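Local coordinates for protein agmatine N-acetyltransferase (Drosophila melanogaster, PDB 7CIW) that transfers an acetyl group from acetyl-CoA to agmatine and probably also acylates arylalkylamines such as serotonin and dopamine, at residues P32-T37 and D165-Y170; A38-P43 and Q198-P203; V122-H127 and L157-V162. The protein carries 1 engineered substitution. All coordinates share one frame; numbering follows the deposited sequence.

How the interactions relate
Interactions 1 and 2 are neighbours, their centres about 10 Å apart, and they touch directly: Pro35 O lies 3.4 Å from Pro202 CB, and Leu36 CD2 lies 3.7 Å from Ile200 CG2. Interaction 1 meets both coenzyme A and the acetylated agmatine, whereas in interaction 2, whose residues 38-43 directly follow segment 32-37, the Thr40 side chain stays about 7 Å from the agmatine product. Interaction 3 sits on the opposite side of the chain's centre, its own centre about 23 Å from that of interaction 1 and about 30 Å from that of interaction 2. Strand 161-166 nevertheless connects interactions 1 and 3, and Asp165 OD2 packs 3.5 Å from His127 NE2.

Interaction 1 (P32-T37 and D165-Y170); sequences PEEPLT and DCTSVY. With COA (coenzyme A), chain B; G0R (N-(4-carbamimidamidobutyl)ethanamide), chain C.
Pro35 lays its ring over the backbone of Thr167, with CG 3.3 Å from Thr167 O, and the same ring edges onto Ser168. Beside this packing of ring against carbonyl stands the one polar link between the segments. The hydroxyl of Thr167 donates to Glu34 across 2.7 Å, from OG1 to OE2, and arrives on the anti lone pair, away from the other carboxylate oxygen. Two torsions bring the partners together: Thr167 OG1 stands between its own N and carbonyl carbon (chi1 58°), and the Glu34 chain bends at chi2 (-81°), carrying its carboxylate back over the start of helix 35-38.

Glu34 is also the N-cap of that helix, and the bend lets its carboxylate accept the first amides. Its OE2 accepts from Leu36 N as well, while OE1 takes two bonds from Thr37, one from the backbone N and one from OG1 at 2.6 Å. Both amides approach well out of the carboxylate plane. With four donors shared evenly between two oxygens, the group has little freedom to rotate. Leu36 completes the contact by setting CG 3.7 Å from Thr167 CG2, the two side chains crossing at about a right angle.

Both ligands lie alongside. Thr37 OG1 receives a weak bond from N12 of the acetylated agmatine, and Asp165 O another weak one from its amide N4. The coenzyme's pantetheine arm passes Glu34, Pro35 and Thr167, and its thiol sulfur S1P lies 3.7 Å from Cys166 CA. Farther along, the Tyr170 ring covers the adenine, whose C6A lies 3.3 Å above the ring plane, offset toward the rim; Ser168 caps this residue's helix with a weak bond. The end of strand 161-166 and the loop leading into helix 35-38 together line the acyl-transfer site of this GNAT enzyme.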
loop_
_atom_site.group_PDB
_atom_site.type_symbol
_atom_site.label_atom_id
_atom_site.label_comp_id
_atom_site.label_asym_id
_atom_site.label_seq_id
_atom_site.Cartn_x
_atom_site.Cartn_y
_atom_site.Cartn_z
ATOM N N PRO A 32 10.388 -5.313 5.744
ATOM C CA PRO A 32 10.983 -5.326 7.094
ATOM C C PRO A 32 10.580 -4.146 7.961
ATOM O O PRO A 32 10.567 -4.286 9.190
ATOM C CB PRO A 32 12.496 -5.332 6.817
ATOM C CG PRO A 32 12.607 -5.942 5.448
ATOM C CD PRO A 32 11.430 -5.399 4.700
ATOM N N GLU A 33 10.213 -3.006 7.367
ATOM C CA GLU A 33 9.868 -1.803 8.120
ATOM C C GLU A 33 8.401 -1.408 8.021
ATOM O O GLU A 33 7.956 -0.553 8.798
ATOM C CB GLU A 33 10.733 -0.624 7.657
ATOM C CG GLU A 33 12.223 -0.882 7.762
ATOM C CD GLU A 33 13.038 0.148 7.015
ATOM O OE1 GLU A 33 13.094 1.305 7.487
ATOM O OE2 GLU A 33 13.608 -0.198 5.953
ATOM N N GLU A 34 7.639 -1.998 7.113
ATOM C CA GLU A 34 6.218 -1.689 7.041
ATOM C C GLU A 34 5.544 -2.093 8.351
ATOM O O GLU A 34 5.718 -3.234 8.806
ATOM C CB GLU A 34 5.583 -2.407 5.855
ATOM C CG GLU A 34 4.181 -1.918 5.540
ATOM C CD GLU A 34 3.162 -2.551 6.448
ATOM O OE1 GLU A 34 3.215 -3.786 6.609
ATOM O OE2 GLU A 34 2.327 -1.817 7.024
ATOM N N PRO A 35 4.801 -1.192 9.000
ATOM C CA PRO A 35 4.335 -1.484 10.372
ATOM C C PRO A 35 3.487 -2.743 10.536
ATOM O O PRO A 35 3.677 -3.443 11.535
ATOM C CB PRO A 35 3.562 -0.210 10.739
ATOM C CG PRO A 35 4.317 0.872 10.020
ATOM C CD PRO A 35 4.692 0.248 8.682
ATOM N N LEU A 36 2.548 -3.064 9.634
ATOM C CA LEU A 36 1.785 -4.308 9.842
ATOM C C LEU A 36 2.681 -5.532 9.724
ATOM O O LEU A 36 2.537 -6.488 10.496
ATOM C CB LEU A 36 0.635 -4.435 8.854
ATOM C CG LEU A 36 -0.336 -3.270 8.763
ATOM C CD1 LEU A 36 -1.555 -3.693 7.927
ATOM C CD2 LEU A 36 -0.739 -2.822 10.162
ATOM N N THR A 37 3.591 -5.527 8.751
ATOM C CA THR A 37 4.514 -6.640 8.578
ATOM C C THR A 37 5.493 -6.732 9.741
ATOM O O THR A 37 5.788 -7.831 10.224
ATOM C CB THR A 37 5.252 -6.486 7.248
ATOM O OG1 THR A 37 4.322 -6.067 6.244
ATOM C CG2 THR A 37 5.885 -7.808 6.811
ATOM N N ASP A 165 -3.862 3.322 2.739
ATOM C CA ASP A 165 -3.834 3.095 4.187
ATOM C C ASP A 165 -2.421 3.357 4.687
ATOM O O ASP A 165 -1.545 2.499 4.579
ATOM C CB ASP A 165 -4.255 1.671 4.543
ATOM C CG ASP A 165 -5.646 1.318 4.051
ATOM O OD1 ASP A 165 -6.533 2.198 4.068
ATOM O OD2 ASP A 165 -5.853 0.148 3.657
ATOM N N CYS A 166 -2.202 4.525 5.279
ATOM C CA CYS A 166 -0.886 4.863 5.811
ATOM C C CYS A 166 -0.724 4.215 7.179
ATOM O O CYS A 166 -1.084 4.772 8.220
ATOM C CB CYS A 166 -0.704 6.372 5.865
ATOM S SG CYS A 166 -0.712 7.151 4.227
ATOM N N THR A 167 -0.209 2.992 7.162
ATOM C CA THR A 167 0.147 2.303 8.390
ATOM C C THR A 167 1.357 2.945 9.059
ATOM O O THR A 167 1.562 2.756 10.262
ATOM C CB THR A 167 0.417 0.833 8.071
ATOM O OG1 THR A 167 1.469 0.754 7.106
ATOM C CG2 THR A 167 -0.832 0.188 7.476
ATOM N N SER A 168 2.136 3.713 8.305
ATOM C CA SER A 168 3.345 4.380 8.765
ATOM C C SER A 168 3.111 5.885 8.806
ATOM O O SER A 168 2.541 6.450 7.868
ATOM C CB SER A 168 4.506 4.060 7.816
ATOM O OG SER A 168 5.559 4.995 7.946
ATOM N N VAL A 169 3.553 6.538 9.891
ATOM C CA VAL A 169 3.378 7.986 9.986
ATOM C C VAL A 169 4.196 8.730 8.946
ATOM O O VAL A 169 3.842 9.855 8.585
ATOM C CB VAL A 169 3.744 8.527 11.386
ATOM C CG1 VAL A 169 2.955 7.810 12.463
ATOM C CG2 VAL A 169 5.242 8.423 11.631
ATOM N N TYR A 170 5.293 8.146 8.461
ATOM C CA TYR A 170 6.050 8.807 7.397
ATOM C C TYR A 170 5.248 8.850 6.104
ATOM O O TYR A 170 5.327 9.823 5.339
ATOM C CB TYR A 170 7.385 8.098 7.185
ATOM C CG TYR A 170 8.152 7.967 8.472
ATOM C CD1 TYR A 170 8.527 9.099 9.185
ATOM C CD2 TYR A 170 8.484 6.725 8.987
ATOM C CE1 TYR A 170 9.209 9.003 10.366
ATOM C CE2 TYR A 170 9.177 6.620 10.182
ATOM C CZ TYR A 170 9.530 7.767 10.864
ATOM O OH TYR A 170 10.218 7.683 12.054
HETATM N N1A COA B . 12.310 6.484 8.983
HETATM C C2A COA B . 12.822 7.652 9.461
HETATM N N3A COA B . 12.680 8.819 8.748
HETATM C C4A COA B . 12.036 8.820 7.570
HETATM C C5A COA B . 11.538 7.666 7.100
HETATM C C6A COA B . 11.678 6.498 7.823
HETATM N N6A COA B . 11.310 5.027 7.723
HETATM N N7A COA B . 10.933 7.893 5.907
HETATM C C8A COA B . 11.055 9.197 5.623
HETATM N N9A COA B . 11.720 9.760 6.643
HETATM C C1B COA B . 12.169 10.999 6.898
HETATM C C2B COA B . 13.142 11.361 5.748
HETATM O O2B COA B . 14.505 10.829 5.980
HETATM C C3B COA B . 13.075 12.702 5.631
HETATM O O3B COA B . 13.750 13.439 6.686
HETATM P P3B COA B . 15.320 13.979 6.576
HETATM O O7A COA B . 15.669 14.293 5.135
HETATM O O8A COA B . 15.516 15.181 7.507
HETATM O O9A COA B . 16.173 12.822 7.075
HETATM C C4B COA B . 11.503 13.036 5.920
HETATM O O4B COA B . 11.034 12.060 6.687
HETATM C C5B COA B . 10.714 13.192 4.643
HETATM O O5B COA B . 11.114 12.152 3.760
HETATM P P1A COA B . 10.134 11.683 2.483
HETATM O O1A COA B . 8.697 12.198 2.603
HETATM O O2A COA B . 10.801 12.078 1.174
HETATM O O3A COA B . 10.065 10.051 2.627
HETATM P P2A COA B . 10.329 8.940 1.447
HETATM O O4A COA B . 11.774 8.943 1.046
HETATM O O5A COA B . 9.378 9.184 0.298
HETATM O O6A COA B . 9.978 7.557 2.267
HETATM C CBP COA B . 8.454 5.922 2.873
HETATM C CCP COA B . 8.705 7.406 2.803
HETATM C CDP COA B . 8.287 5.402 1.405
HETATM C CEP COA B . 7.173 5.642 3.674
HETATM C CAP COA B . 9.635 5.275 3.593
HETATM O OAP COA B . 9.623 5.691 4.938
HETATM C C9P COA B . 9.613 3.734 3.579
HETATM O O9P COA B . 9.924 3.093 2.623
HETATM N N8P COA B . 9.234 3.051 4.800
HETATM C C7P COA B . 9.244 1.579 4.902
HETATM C C6P COA B . 7.998 0.858 4.230
HETATM C C5P COA B . 6.767 1.570 4.733
HETATM O O5P COA B . 6.539 1.705 5.906
HETATM N N4P COA B . 5.851 2.088 3.676
HETATM C C3P COA B . 4.639 2.845 3.945
HETATM C C2P COA B . 3.551 2.020 4.635
HETATM S S1P COA B . 2.154 3.184 4.585
HETATM C C10 G0R C . 1.020 -6.185 3.236
HETATM N N12 G0R C . 1.867 -6.707 4.301
HETATM C C1 G0R C . 0.942 2.034 1.093
HETATM C C2 G0R C . 1.255 0.911 2.079
HETATM C C5 G0R C . 0.475 -0.602 3.949
HETATM C C6 G0R C . -0.174 -1.911 3.492
HETATM C C7 G0R C . -0.109 -3.007 4.562
HETATM C C8 G0R C . 0.940 -4.103 4.334
HETATM N N4 G0R C . 0.224 0.466 2.995
HETATM N N9 G0R C . 0.596 -5.002 3.255
HETATM N N11 G0R C . 0.656 -7.029 2.126
HETATM O O3 G0R C . 2.326 0.401 2.081
#

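Interaction 2 (A38-P43 and Q198-P203); sequences AGTHPP and QVIRPP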
loop_
_atom_site.group_PDB
_atom_site.type_symbol
_atom_site.label_atom_id
_atom_site.label_comp_id
_atom_site.label_asym_id
_atom_site.label_seq_id
_atom_site.Cartn_x
_atom_site.Cartn_y
_atom_site.Cartn_z
ATOM N N ALA A 38 6.009 -5.590 10.203
ATOM C CA ALA A 38 6.939 -5.597 11.325
ATOM C C ALA A 38 6.238 -5.910 12.636
ATOM O O ALA A 38 6.891 -6.355 13.586
ATOM C CB ALA A 38 7.654 -4.251 11.432
ATOM N N GLY A 39 4.933 -5.701 12.699
ATOM C CA GLY A 39 4.154 -5.915 13.902
ATOM C C GLY A 39 3.495 -7.271 14.010
ATOM O O GLY A 39 2.700 -7.492 14.929
ATOM N N THR A 40 3.799 -8.187 13.093
ATOM C CA THR A 40 3.299 -9.551 13.111
ATOM C C THR A 40 4.487 -10.487 12.932
ATOM O O THR A 40 5.612 -10.050 12.685
ATOM C CB THR A 40 2.250 -9.774 12.009
ATOM O OG1 THR A 40 2.747 -9.245 10.773
ATOM C CG2 THR A 40 0.946 -9.069 12.353
ATOM N N HIS A 41 4.239 -11.788 13.068
ATOM C CA HIS A 41 5.321 -12.760 13.109
ATOM C C HIS A 41 4.975 -13.952 12.235
ATOM O O HIS A 41 3.795 -14.292 12.087
ATOM C CB HIS A 41 5.588 -13.216 14.551
ATOM C CG HIS A 41 5.775 -12.071 15.492
ATOM N ND1 HIS A 41 6.994 -11.453 15.674
ATOM C CD2 HIS A 41 4.890 -11.388 16.255
ATOM C CE1 HIS A 41 6.856 -10.457 16.531
ATOM N NE2 HIS A 41 5.588 -10.397 16.897
ATOM N N PRO A 42 5.982 -14.593 11.612
ATOM C CA PRO A 42 7.412 -14.257 11.602
ATOM C C PRO A 42 7.676 -12.957 10.830
ATOM O O PRO A 42 6.714 -12.416 10.270
ATOM C CB PRO A 42 8.041 -15.471 10.897
ATOM C CG PRO A 42 6.969 -15.970 10.011
ATOM C CD PRO A 42 5.703 -15.786 10.795
ATOM N N PRO A 43 8.919 -12.466 10.802
ATOM C CA PRO A 43 9.174 -11.201 10.088
ATOM C C PRO A 43 8.876 -11.263 8.601
ATOM O O PRO A 43 8.437 -10.258 8.027
ATOM C CB PRO A 43 10.665 -10.939 10.353
ATOM C CG PRO A 43 11.229 -12.267 10.757
ATOM C CD PRO A 43 10.125 -12.934 11.509
ATOM N N GLN A 198 -4.153 -8.291 20.948
ATOM C CA GLN A 198 -3.879 -7.229 19.985
ATOM C C GLN A 198 -3.245 -7.811 18.725
ATOM O O GLN A 198 -2.262 -8.549 18.799
ATOM C CB GLN A 198 -2.964 -6.175 20.608
ATOM C CG GLN A 198 -2.670 -4.991 19.702
ATOM C CD GLN A 198 -1.814 -3.948 20.380
ATOM O OE1 GLN A 198 -1.890 -3.768 21.596
ATOM N NE2 GLN A 198 -1.008 -3.226 19.593
ATOM N N VAL A 199 -3.814 -7.481 17.562
ATOM C CA VAL A 199 -3.395 -8.148 16.330
ATOM C C VAL A 199 -2.025 -7.645 15.885
ATOM O O VAL A 199 -1.091 -8.431 15.680
ATOM C CB VAL A 199 -4.454 -7.959 15.231
ATOM C CG1 VAL A 199 -3.929 -8.483 13.903
ATOM C CG2 VAL A 199 -5.731 -8.683 15.615
ATOM N N ILE A 200 -1.884 -6.334 15.735
ATOM C CA ILE A 200 -0.668 -5.726 15.211
ATOM C C ILE A 200 0.018 -4.987 16.345
ATOM O O ILE A 200 -0.616 -4.173 17.025
ATOM C CB ILE A 200 -0.975 -4.762 14.055
ATOM C CG1 ILE A 200 -2.074 -5.327 13.154
ATOM C CG2 ILE A 200 0.285 -4.476 13.270
ATOM C CD1 ILE A 200 -1.579 -6.349 12.174
ATOM N N ARG A 201 1.319 -5.246 16.535
ATOM C CA ARG A 201 2.137 -4.499 17.491
ATOM C C ARG A 201 3.345 -3.907 16.775
ATOM O O ARG A 201 4.443 -4.480 16.807
ATOM C CB ARG A 201 2.588 -5.369 18.662
ATOM C CG ARG A 201 2.999 -4.532 19.875
ATOM C CD ARG A 201 4.079 -5.210 20.706
ATOM N NE ARG A 201 3.506 -6.055 21.746
ATOM C CZ ARG A 201 4.152 -7.066 22.318
ATOM N NH1 ARG A 201 5.392 -7.355 21.942
ATOM N NH2 ARG A 201 3.555 -7.790 23.260
ATOM N N PRO A 202 3.181 -2.767 16.115
ATOM C CA PRO A 202 4.272 -2.207 15.315
ATOM C C PRO A 202 5.167 -1.314 16.152
ATOM O O PRO A 202 4.762 -0.839 17.222
ATOM C CB PRO A 202 3.535 -1.399 14.237
ATOM C CG PRO A 202 2.277 -1.004 14.882
ATOM C CD PRO A 202 1.919 -2.038 15.915
ATOM N N PRO A 203 6.385 -1.052 15.685
ATOM C CA PRO A 203 7.277 -0.129 16.399
ATOM C C PRO A 203 6.711 1.279 16.420
ATOM O O PRO A 203 6.203 1.763 15.400
ATOM C CB PRO A 203 8.574 -0.182 15.578
ATOM C CG PRO A 203 8.478 -1.413 14.747
ATOM C CD PRO A 203 7.019 -1.649 14.501
#
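Gly39 presses its backbone against residues 200-202, and the absence of a side chain there is what allows the approach. Its CA comes within 4.0 Å of Pro202 N, and a beta carbon would point straight into the other segment, colliding with Ile200 CG2 and the backbone of Arg201 and Pro202. Both its carbonyl and its CA find partners. The carbonyl accepts from Arg201 N, 3.1 Å from Gly39 O, in a bond that is almost perfectly straight at 178°, and the CA makes a CH...O contact with Arg201 O at 3.3 Å.

Next to this close backbone meeting lies a small apolar patch. Ile200 has CG2 anti to its backbone N, which sets it 4.2 Å from Gly39 CA, while a bend at chi2 (-80°) carries CD1 to Thr40, where it lies 3.7 Å from CG2. The threonine meets the isoleucine with its methyl; its hydroxyl bonds instead to Leu36 O and to Lys99 NZ, which also binds Pro42 O. Leu36 and Leu106 pack around Ile200 too, which buries this half of the contact. Gln198 steadies the second loop from within, its NE2 donating to Ile200 O at 2.8 Å.

The other half is far looser. Ala38 CB and Pro203 CD merely brush at 4.1 Å, and the Arg201 side chain, exposed, runs away from residues 38-43. What results is a loop-to-loop contact, in which the chain leaving helix 35-38 is tied by one backbone bond to the long connection between strands 181-187 and 208-215, the last two strands of this GNAT fold. Residues 38-43 directly follow the substrate-binding segment 32-37, and Pro202 and Ile200 pack on its Pro35 and Leu36.

Interaction 3 (V122-H127 and L157-V162); sequences VPSCLH and LGHQLV
Leu126 N donates to Leu161 O at 3.0 Å, the one direct backbone bond between the segments, and the carbonyl of Leu126 is engaged by a CH...O contact from Val162 CA at 3.2 Å. Leu126 also has a backbone bond with Ser163, so the parallel pairing continues up the strands. Backbone hydrogen bonds also join Cys125 to Lys80 in strand 70-80 and Val162 to Leu214 in strand 208-215, the neighbours on the two sides.

Between Ser124 and Gln160 a water takes over. It donates to Ser124 O at 2.8 Å and accepts from Gln160 N at 2.9 Å, satisfying a carbonyl and an amide that do not meet directly. The Ser124 hydroxyl is bound by His159, OG lying 2.8 Å from ND1, at the ring's edge and close to its plane; either atom could supply the proton. One face of the imidazole lies against Leu126, whose CB makes a CH-pi contact. With the imidazole of His159 replaced by an alanine's methyl, the Ser124 hydroxyl would probably be left without its ring partner and Leu126 CB without the face it packs on.

Gln160 extends past Val122, while Cys125 SG, anti to the backbone N (chi1 -177°), reaches Leu161 CD2 at 3.8 Å. Helix 142-156, closed by a Schellman motif at Gly158, links the two strands, making this the base of a beta-alpha-beta crossover in the GNAT sheet.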
loop_
_atom_site.group_PDB
_atom_site.type_symbol
_atom_site.label_atom_id
_atom_site.label_comp_id
_atom_site.label_asym_id
_atom_site.label_seq_id
_atom_site.Cartn_x
_atom_site.Cartn_y
_atom_site.Cartn_z
ATOM N N VAL A 122 -18.541 7.364 -5.761
ATOM C CA VAL A 122 -17.730 7.166 -6.963
ATOM C C VAL A 122 -17.804 5.692 -7.333
ATOM O O VAL A 122 -17.976 4.846 -6.446
ATOM C CB VAL A 122 -16.268 7.595 -6.758
ATOM C CG1 VAL A 122 -16.166 9.107 -6.569
ATOM C CG2 VAL A 122 -15.670 6.850 -5.575
ATOM N N PRO A 123 -17.673 5.335 -8.613
ATOM C CA PRO A 123 -17.840 3.928 -9.003
ATOM C C PRO A 123 -16.662 3.044 -8.653
ATOM O O PRO A 123 -16.831 1.818 -8.578
ATOM C CB PRO A 123 -18.028 4.001 -10.525
ATOM C CG PRO A 123 -17.410 5.276 -10.925
ATOM C CD PRO A 123 -17.574 6.229 -9.780
ATOM N N SER A 124 -15.494 3.625 -8.404
ATOM C CA SER A 124 -14.273 2.853 -8.244
ATOM C C SER A 124 -13.228 3.744 -7.596
ATOM O O SER A 124 -13.367 4.966 -7.538
ATOM C CB SER A 124 -13.761 2.336 -9.587
ATOM O OG SER A 124 -13.368 3.419 -10.419
ATOM N N CYS A 125 -12.153 3.110 -7.145
ATOM C CA CYS A 125 -11.044 3.838 -6.554
ATOM C C CYS A 125 -9.759 3.104 -6.912
ATOM O O CYS A 125 -9.754 1.880 -7.042
ATOM C CB CYS A 125 -11.230 3.954 -5.027
ATOM S SG CYS A 125 -9.979 4.918 -4.130
ATOM N N LEU A 126 -8.682 3.856 -7.112
ATOM C CA LEU A 126 -7.362 3.250 -7.254
ATOM C C LEU A 126 -6.699 3.236 -5.884
ATOM O O LEU A 126 -6.407 4.292 -5.321
ATOM C CB LEU A 126 -6.513 4.015 -8.268
ATOM C CG LEU A 126 -5.169 3.403 -8.648
ATOM C CD1 LEU A 126 -5.318 1.957 -9.079
ATOM C CD2 LEU A 126 -4.554 4.209 -9.782
ATOM N N HIS A 127 -6.465 2.046 -5.347
ATOM C CA HIS A 127 -5.933 1.909 -3.999
ATOM C C HIS A 127 -4.446 1.585 -4.031
ATOM O O HIS A 127 -4.025 0.659 -4.730
ATOM C CB HIS A 127 -6.688 0.811 -3.255
ATOM C CG HIS A 127 -6.334 0.718 -1.808
ATOM N ND1 HIS A 127 -6.863 1.564 -0.860
ATOM C CD2 HIS A 127 -5.477 -0.101 -1.148
ATOM C CE1 HIS A 127 -6.363 1.261 0.326
ATOM N NE2 HIS A 127 -5.515 0.261 0.179
ATOM N N LEU A 157 -7.061 6.050 -16.269
ATOM C CA LEU A 157 -7.985 4.926 -16.161
ATOM C C LEU A 157 -9.406 5.348 -15.818
ATOM O O LEU A 157 -10.286 4.482 -15.728
ATOM C CB LEU A 157 -7.478 3.933 -15.107
ATOM C CG LEU A 157 -6.242 3.121 -15.480
ATOM C CD1 LEU A 157 -5.614 2.511 -14.235
ATOM C CD2 LEU A 157 -6.601 2.020 -16.474
ATOM N N GLY A 158 -9.660 6.640 -15.613
ATOM C CA GLY A 158 -10.993 7.117 -15.301
ATOM C C GLY A 158 -11.375 7.098 -13.835
ATOM O O GLY A 158 -12.512 7.469 -13.507
ATOM N N HIS A 159 -10.479 6.671 -12.946
ATOM C CA HIS A 159 -10.785 6.715 -11.521
ATOM C C HIS A 159 -10.949 8.155 -11.062
ATOM O O HIS A 159 -10.260 9.060 -11.529
ATOM C CB HIS A 159 -9.687 6.037 -10.704
ATOM C CG HIS A 159 -9.581 4.568 -10.949
ATOM N ND1 HIS A 159 -10.539 3.671 -10.523
ATOM C CD2 HIS A 159 -8.651 3.842 -11.610
ATOM C CE1 HIS A 159 -10.194 2.453 -10.899
ATOM N NE2 HIS A 159 -9.054 2.527 -11.562
ATOM N N GLN A 160 -11.874 8.361 -10.130
ATOM C CA GLN A 160 -12.105 9.682 -9.563
ATOM C C GLN A 160 -11.492 9.834 -8.181
ATOM O O GLN A 160 -11.600 10.904 -7.573
ATOM C CB GLN A 160 -13.609 9.966 -9.508
ATOM C CG GLN A 160 -14.252 9.994 -10.904
ATOM C CD GLN A 160 -15.759 9.909 -10.844
ATOM O OE1 GLN A 160 -16.391 10.616 -10.065
ATOM N NE2 GLN A 160 -16.344 9.037 -11.662
ATOM N N LEU A 161 -10.821 8.801 -7.685
ATOM C CA LEU A 161 -10.339 8.804 -6.315
ATOM C C LEU A 161 -9.133 7.887 -6.227
ATOM O O LEU A 161 -9.087 6.860 -6.906
ATOM C CB LEU A 161 -11.431 8.334 -5.348
ATOM C CG LEU A 161 -11.210 8.624 -3.859
ATOM C CD1 LEU A 161 -11.400 10.118 -3.575
ATOM C CD2 LEU A 161 -12.161 7.778 -3.005
ATOM N N VAL A 162 -8.158 8.288 -5.407
ATOM C CA VAL A 162 -7.048 7.439 -4.971
ATOM C C VAL A 162 -7.168 7.293 -3.464
ATOM O O VAL A 162 -7.477 8.267 -2.777
ATOM C CB VAL A 162 -5.671 8.034 -5.335
ATOM C CG1 VAL A 162 -4.524 7.160 -4.801
ATOM C CG2 VAL A 162 -5.543 8.226 -6.838
HETATM O O HOH W 1 -14.034 6.530 -9.770
#